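Local coordinates for protein N5-Carboxyaminoimidazole ribonucleotide synthetase (Staphylococcus aureus subsp. aureus, PDB 3ORQ) that catalyses the ATP-dependent conversion of 5-aminoimidazole ribonucleotide and bicarbonate to N5-carboxyaminoimidazole ribonucleotide, a step of purine biosynthesis, at residues F210-L222 with N277-Q290. Numbering follows the deposited sequence.
With ADP (adenosine-5'-diphosphate), chain D.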
loop_
_atom_site.group_PDB
_atom_site.type_symbol
_atom_site.label_atom_id
_atom_site.label_comp_id
_atom_site.label_asym_id
_atom_site.label_seq_id
_atom_site.Cartn_x
_atom_site.Cartn_y
_atom_site.Cartn_z
ATOM N N PHE A 210 -9.391 3.006 -15.421
ATOM C CA PHE A 210 -7.948 2.960 -15.359
ATOM C C PHE A 210 -7.378 3.006 -16.778
ATOM O O PHE A 210 -8.099 2.768 -17.743
ATOM C CB PHE A 210 -7.517 1.648 -14.629
ATOM C CG PHE A 210 -7.750 1.712 -13.135
ATOM C CD1 PHE A 210 -9.037 1.573 -12.622
ATOM C CD2 PHE A 210 -6.695 1.992 -12.246
ATOM C CE1 PHE A 210 -9.268 1.692 -11.234
ATOM C CE2 PHE A 210 -6.929 2.130 -10.853
ATOM C CZ PHE A 210 -8.198 1.975 -10.351
ATOM N N PRO A 211 -6.085 3.342 -16.913
ATOM C CA PRO A 211 -5.426 3.293 -18.235
ATOM C C PRO A 211 -5.556 1.908 -18.888
ATOM O O PRO A 211 -5.423 0.884 -18.222
ATOM C CB PRO A 211 -3.940 3.565 -17.905
ATOM C CG PRO A 211 -3.882 3.899 -16.354
ATOM C CD PRO A 211 -5.300 4.115 -15.911
ATOM N N LEU A 212 -5.788 1.884 -20.199
ATOM C CA LEU A 212 -5.822 0.644 -20.974
ATOM C C LEU A 212 -4.528 -0.108 -20.793
ATOM O O LEU A 212 -3.451 0.470 -20.795
ATOM C CB LEU A 212 -6.044 0.961 -22.445
ATOM C CG LEU A 212 -6.459 -0.220 -23.307
ATOM C CD1 LEU A 212 -7.925 -0.724 -23.023
ATOM C CD2 LEU A 212 -6.192 0.105 -24.826
ATOM N N GLN A 213 -4.630 -1.410 -20.589
ATOM C CA GLN A 213 -3.460 -2.197 -20.311
ATOM C C GLN A 213 -3.281 -3.277 -21.374
ATOM O O GLN A 213 -4.258 -3.786 -21.931
ATOM C CB GLN A 213 -3.480 -2.764 -18.868
ATOM C CG GLN A 213 -4.777 -3.338 -18.372
ATOM C CD GLN A 213 -5.385 -2.616 -17.167
ATOM O OE1 GLN A 213 -4.957 -1.545 -16.742
ATOM N NE2 GLN A 213 -6.431 -3.212 -16.641
ATOM N N GLU A 214 -2.025 -3.576 -21.691
ATOM C CA GLU A 214 -1.700 -4.511 -22.753
ATOM C C GLU A 214 -1.124 -5.805 -22.140
ATOM O O GLU A 214 -0.212 -5.775 -21.317
ATOM C CB GLU A 214 -0.690 -3.879 -23.710
ATOM C CG GLU A 214 -0.125 -4.852 -24.702
ATOM C CD GLU A 214 1.054 -4.312 -25.498
ATOM O OE1 GLU A 214 1.771 -5.159 -26.097
ATOM O OE2 GLU A 214 1.261 -3.081 -25.521
ATOM N N ASN A 215 -1.652 -6.931 -22.584
ATOM C CA ASN A 215 -1.482 -8.197 -21.901
ATOM C C ASN A 215 -0.943 -9.301 -22.818
ATOM O O ASN A 215 -1.563 -9.673 -23.859
ATOM C CB ASN A 215 -2.819 -8.642 -21.284
ATOM C CG ASN A 215 -3.365 -7.629 -20.289
ATOM O OD1 ASN A 215 -2.596 -6.994 -19.566
ATOM N ND2 ASN A 215 -4.685 -7.489 -20.223
ATOM N N GLU A 216 0.193 -9.848 -22.413
ATOM C CA GLU A 216 0.734 -11.005 -23.080
ATOM C C GLU A 216 0.517 -12.172 -22.154
ATOM O O GLU A 216 0.733 -12.058 -20.922
ATOM C CB GLU A 216 2.215 -10.832 -23.397
ATOM C CG GLU A 216 2.781 -12.063 -24.094
ATOM C CD GLU A 216 4.234 -11.931 -24.474
ATOM O OE1 GLU A 216 4.777 -10.810 -24.464
ATOM O OE2 GLU A 216 4.834 -12.969 -24.781
ATOM N N HIS A 217 0.069 -13.285 -22.739
ATOM C CA HIS A 217 -0.092 -14.537 -22.005
ATOM C C HIS A 217 1.003 -15.528 -22.416
ATOM O O HIS A 217 1.554 -15.444 -23.526
ATOM C CB HIS A 217 -1.465 -15.163 -22.245
ATOM C CG HIS A 217 -2.608 -14.351 -21.720
ATOM N ND1 HIS A 217 -3.113 -13.259 -22.393
ATOM C CD2 HIS A 217 -3.370 -14.495 -20.608
ATOM C CE1 HIS A 217 -4.115 -12.745 -21.700
ATOM N NE2 HIS A 217 -4.297 -13.483 -20.619
ATOM N N ARG A 218 1.321 -16.447 -21.506
ATOM C CA ARG A 218 2.219 -17.546 -21.799
ATOM C C ARG A 218 1.607 -18.818 -21.248
ATOM O O ARG A 218 1.312 -18.908 -20.051
ATOM C CB ARG A 218 3.609 -17.312 -21.210
ATOM C CG ARG A 218 4.585 -16.699 -22.204
ATOM C CD ARG A 218 6.022 -17.168 -21.929
ATOM N NE ARG A 218 6.956 -16.610 -22.915
ATOM C CZ ARG A 218 8.245 -16.336 -22.683
ATOM N NH1 ARG A 218 8.796 -16.557 -21.476
ATOM N NH2 ARG A 218 8.987 -15.830 -23.671
ATOM N N ASN A 219 1.390 -19.785 -22.142
ATOM C CA ASN A 219 0.672 -21.008 -21.804
ATOM C C ASN A 219 -0.707 -20.663 -21.247
ATOM O O ASN A 219 -1.225 -21.313 -20.337
ATOM C CB ASN A 219 1.497 -21.885 -20.832
ATOM C CG ASN A 219 2.859 -22.267 -21.408
ATOM O OD1 ASN A 219 2.987 -22.569 -22.603
ATOM N ND2 ASN A 219 3.873 -22.267 -20.570
ATOM N N GLN A 220 -1.277 -19.606 -21.814
ATOM C CA GLN A 220 -2.650 -19.180 -21.527
ATOM C C GLN A 220 -2.835 -18.555 -20.150
ATOM O O GLN A 220 -3.954 -18.255 -19.736
ATOM C CB GLN A 220 -3.658 -20.304 -21.832
ATOM C CG GLN A 220 -3.772 -20.621 -23.351
ATOM C CD GLN A 220 -2.593 -21.466 -23.885
ATOM O OE1 GLN A 220 -2.284 -22.545 -23.351
ATOM N NE2 GLN A 220 -1.928 -20.966 -24.934
ATOM N N ILE A 221 -1.712 -18.326 -19.473
ATOM C CA ILE A 221 -1.670 -17.637 -18.169
ATOM C C ILE A 221 -1.099 -16.247 -18.367
ATOM O O ILE A 221 -0.091 -16.086 -19.048
ATOM C CB ILE A 221 -0.766 -18.396 -17.185
ATOM C CG1 ILE A 221 -1.159 -19.892 -17.134
ATOM C CG2 ILE A 221 -0.766 -17.734 -15.820
ATOM C CD1 ILE A 221 -0.126 -20.759 -16.409
ATOM N N LEU A 222 -1.718 -15.236 -17.750
ATOM C CA LEU A 222 -1.189 -13.881 -17.852
ATOM C C LEU A 222 0.292 -13.864 -17.477
ATOM O O LEU A 222 0.673 -14.430 -16.489
ATOM C CB LEU A 222 -1.993 -12.881 -16.990
ATOM C CG LEU A 222 -1.443 -11.444 -17.026
ATOM C CD1 LEU A 222 -1.423 -10.867 -18.482
ATOM C CD2 LEU A 222 -2.226 -10.523 -16.088
ATOM N N ASN A 277 -5.948 -9.621 -12.385
ATOM C CA ASN A 277 -4.481 -9.736 -12.434
ATOM C C ASN A 277 -3.839 -8.623 -13.288
ATOM O O ASN A 277 -2.722 -8.131 -12.981
ATOM C CB ASN A 277 -4.106 -11.093 -13.029
ATOM C CG ASN A 277 -2.691 -11.527 -12.687
ATOM O OD1 ASN A 277 -1.847 -10.744 -12.188
ATOM N ND2 ASN A 277 -2.435 -12.804 -12.916
ATOM N N SER A 278 -4.534 -8.196 -14.348
ATOM C CA SER A 278 -3.917 -7.212 -15.237
ATOM C C SER A 278 -3.965 -5.800 -14.652
ATOM O O SER A 278 -3.523 -4.816 -15.296
ATOM C CB SER A 278 -4.575 -7.230 -16.637
ATOM O OG SER A 278 -5.969 -6.922 -16.567
ATOM N N GLY A 279 -4.517 -5.670 -13.454
ATOM C CA GLY A 279 -4.641 -4.340 -12.823
ATOM C C GLY A 279 -3.675 -4.105 -11.691
ATOM O O GLY A 279 -3.691 -3.020 -11.068
ATOM N N HIS A 280 -2.862 -5.112 -11.369
ATOM C CA HIS A 280 -1.996 -5.019 -10.182
ATOM C C HIS A 280 -0.995 -3.872 -10.252
ATOM O O HIS A 280 -0.691 -3.267 -9.189
ATOM C CB HIS A 280 -1.316 -6.316 -9.826
ATOM C CG HIS A 280 -2.271 -7.407 -9.466
ATOM N ND1 HIS A 280 -3.585 -7.164 -9.142
ATOM C CD2 HIS A 280 -2.127 -8.752 -9.448
ATOM C CE1 HIS A 280 -4.207 -8.307 -8.916
ATOM N NE2 HIS A 280 -3.341 -9.286 -9.085
ATOM N N TYR A 281 -0.585 -3.512 -11.492
ATOM C CA TYR A 281 0.439 -2.493 -11.711
ATOM C C TYR A 281 -0.017 -1.155 -11.077
ATOM O O TYR A 281 0.820 -0.296 -10.702
ATOM C CB TYR A 281 0.709 -2.306 -13.206
ATOM C CG TYR A 281 -0.445 -1.563 -13.832
ATOM C CD1 TYR A 281 -1.601 -2.247 -14.198
ATOM C CD2 TYR A 281 -0.442 -0.177 -13.904
ATOM C CE1 TYR A 281 -2.691 -1.579 -14.671
ATOM C CE2 TYR A 281 -1.550 0.511 -14.423
ATOM C CZ TYR A 281 -2.678 -0.201 -14.789
ATOM O OH TYR A 281 -3.802 0.434 -15.286
ATOM N N SER A 282 -1.339 -0.955 -10.982
ATOM C CA SER A 282 -1.898 0.351 -10.574
ATOM C C SER A 282 -1.533 0.681 -9.130
ATOM O O SER A 282 -1.615 1.847 -8.673
ATOM C CB SER A 282 -3.429 0.344 -10.717
ATOM O OG SER A 282 -4.008 -0.642 -9.884
ATOM N N ILE A 283 -1.118 -0.337 -8.389
ATOM C CA ILE A 283 -0.643 -0.056 -7.021
ATOM C C ILE A 283 0.552 0.879 -7.076
ATOM O O ILE A 283 0.589 1.842 -6.370
ATOM C CB ILE A 283 -0.285 -1.307 -6.252
ATOM C CG1 ILE A 283 -1.550 -2.042 -5.871
ATOM C CG2 ILE A 283 0.464 -0.951 -4.964
ATOM C CD1 ILE A 283 -1.297 -3.543 -5.569
ATOM N N GLU A 284 1.550 0.584 -7.896
ATOM C CA GLU A 284 2.719 1.480 -7.924
ATOM C C GLU A 284 2.585 2.642 -8.911
ATOM O O GLU A 284 3.137 3.737 -8.676
ATOM C CB GLU A 284 3.987 0.697 -8.258
ATOM C CG GLU A 284 4.528 -0.194 -7.097
ATOM C CD GLU A 284 3.738 -1.463 -6.976
ATOM O OE1 GLU A 284 2.985 -1.738 -7.929
ATOM O OE2 GLU A 284 3.821 -2.157 -5.935
ATOM N N ALA A 285 1.867 2.412 -10.007
ATOM C CA ALA A 285 1.935 3.318 -11.186
ATOM C C ALA A 285 0.866 4.401 -11.248
ATOM O O ALA A 285 1.039 5.389 -11.970
ATOM C CB ALA A 285 1.923 2.505 -12.447
ATOM N N CYS A 286 -0.205 4.257 -10.474
ATOM C CA CYS A 286 -1.372 5.199 -10.576
ATOM C C CYS A 286 -1.548 5.932 -9.286
ATOM O O CYS A 286 -1.004 5.518 -8.254
ATOM C CB CYS A 286 -2.690 4.452 -10.903
ATOM S SG CYS A 286 -2.703 3.635 -12.516
ATOM N N ASP A 287 -2.345 6.991 -9.316
ATOM C CA ASP A 287 -2.590 7.746 -8.089
ATOM C C ASP A 287 -3.637 7.051 -7.213
ATOM O O ASP A 287 -3.836 7.429 -6.039
ATOM C CB ASP A 287 -2.989 9.199 -8.407
ATOM C CG ASP A 287 -4.096 9.304 -9.465
ATOM O OD1 ASP A 287 -4.502 8.270 -10.045
ATOM O OD2 ASP A 287 -4.568 10.432 -9.730
ATOM N N TYR A 288 -4.327 6.061 -7.792
ATOM C CA TYR A 288 -5.264 5.181 -7.065
ATOM C C TYR A 288 -5.032 3.776 -7.616
ATOM O O TYR A 288 -4.737 3.624 -8.801
ATOM C CB TYR A 288 -6.720 5.523 -7.347
ATOM C CG TYR A 288 -7.154 6.942 -6.956
ATOM C CD1 TYR A 288 -7.068 7.983 -7.896
ATOM C CD2 TYR A 288 -7.667 7.221 -5.694
ATOM C CE1 TYR A 288 -7.451 9.272 -7.594
ATOM C CE2 TYR A 288 -8.040 8.558 -5.343
ATOM C CZ TYR A 288 -7.926 9.563 -6.327
ATOM O OH TYR A 288 -8.305 10.859 -6.057
ATOM N N SER A 289 -5.170 2.746 -6.786
ATOM C CA SER A 289 -5.071 1.380 -7.314
ATOM C C SER A 289 -6.458 0.815 -7.496
ATOM O O SER A 289 -7.411 1.352 -6.977
ATOM C CB SER A 289 -4.255 0.464 -6.373
ATOM O OG SER A 289 -5.087 -0.075 -5.350
ATOM N N GLN A 290 -6.558 -0.310 -8.181
ATOM C CA GLN A 290 -7.859 -0.903 -8.451
ATOM C C GLN A 290 -8.503 -1.407 -7.177
ATOM O O GLN A 290 -9.727 -1.569 -7.116
ATOM C CB GLN A 290 -7.742 -2.009 -9.512
ATOM C CG GLN A 290 -6.776 -3.118 -9.198
ATOM C CD GLN A 290 -6.956 -4.341 -10.076
ATOM O OE1 GLN A 290 -6.082 -5.210 -10.117
ATOM N NE2 GLN A 290 -8.092 -4.441 -10.743
HETATM P PB ADP D . -9.318 -18.029 -19.050
HETATM O O1B ADP D . -10.705 -17.604 -18.640
HETATM O O2B ADP D . -8.192 -17.041 -18.927
HETATM O O3B ADP D . -8.974 -19.385 -18.500
HETATM P PA ADP D . -9.706 -17.234 -21.754
HETATM O O1A ADP D . -11.005 -17.607 -22.424
HETATM O O2A ADP D . -9.555 -15.845 -21.188
HETATM O O3A ADP D . -9.372 -18.346 -20.627
HETATM O "O5'" ADP D . -8.469 -17.475 -22.750
HETATM C "C5'" ADP D . -7.129 -17.456 -22.291
HETATM C "C4'" ADP D . -6.221 -17.102 -23.456
HETATM O "O4'" ADP D . -6.371 -18.056 -24.540
HETATM C "C3'" ADP D . -6.529 -15.728 -24.056
HETATM O "O3'" ADP D . -5.853 -14.643 -23.410
HETATM C "C2'" ADP D . -6.057 -15.894 -25.492
HETATM O "O2'" ADP D . -4.694 -15.530 -25.613
HETATM C "C1'" ADP D . -6.252 -17.375 -25.799
HETATM N N9 ADP D . -7.559 -17.435 -26.489
HETATM C C8 ADP D . -8.744 -17.685 -25.891
HETATM N N7 ADP D . -9.771 -17.632 -26.775
HETATM C C5 ADP D . -9.207 -17.357 -27.979
HETATM C C6 ADP D . -9.725 -17.180 -29.360
HETATM N N6 ADP D . -11.062 -17.288 -29.590
HETATM N N1 ADP D . -8.824 -16.891 -30.328
HETATM C C2 ADP D . -7.497 -16.772 -30.078
HETATM N N3 ADP D . -6.953 -16.919 -28.846
HETATM C C4 ADP D . -7.757 -17.212 -27.786
#
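The strand that ends at Arg218 and the 3-10 segment 277-279 approach to 7.1 Å between the CA atoms of Gln213 and Ser278. In this ATP-grasp fold, the first segment runs through the end of strand 207-218, the type I' turn Arg218-Ile221 and the start of strand 221-227, two neighbouring antiparallel strands of the large sheet, and 277-290 packs against Phe210, Pro211, Gln213, Asn215 and Leu222. Phe210 makes the broadest contact, burying 94 Å². Its ring presents an edge to two backbone carbonyls: CE2 is 3.4 Å from Tyr288 O, and Ser289 O also lies near the ring plane, while Gln290 CB sits over one face. With CG set beside its backbone N (chi1 -74°), the ring lies against the 288-290 backbone. Next to it, Pro211 CG rests 4.0 Å from Cys286 SG. The Gln213 amide and the Tyr281 ring stand 71° apart, and the amide meets the ring at its edge, beside the hydroxyl. Further along, Leu222 CD2 meets Asn277 CB and CG obliquely, at 3.6 Å from CG, and Ser278 CB packs against the Asn215 amide; Ser278 OG is hydrogen-bonded to His276 and Ser196. His217, further along the same strand, belongs to the ADP pocket, with ADP O3' above one ring face toward its rim. Ser282, whose CB touches the Phe210 ring, ties its own segment together: OG donates to Gly279 O nearly along the C=O axis (173°) and accepts from Gln290 N at 3.1 Å.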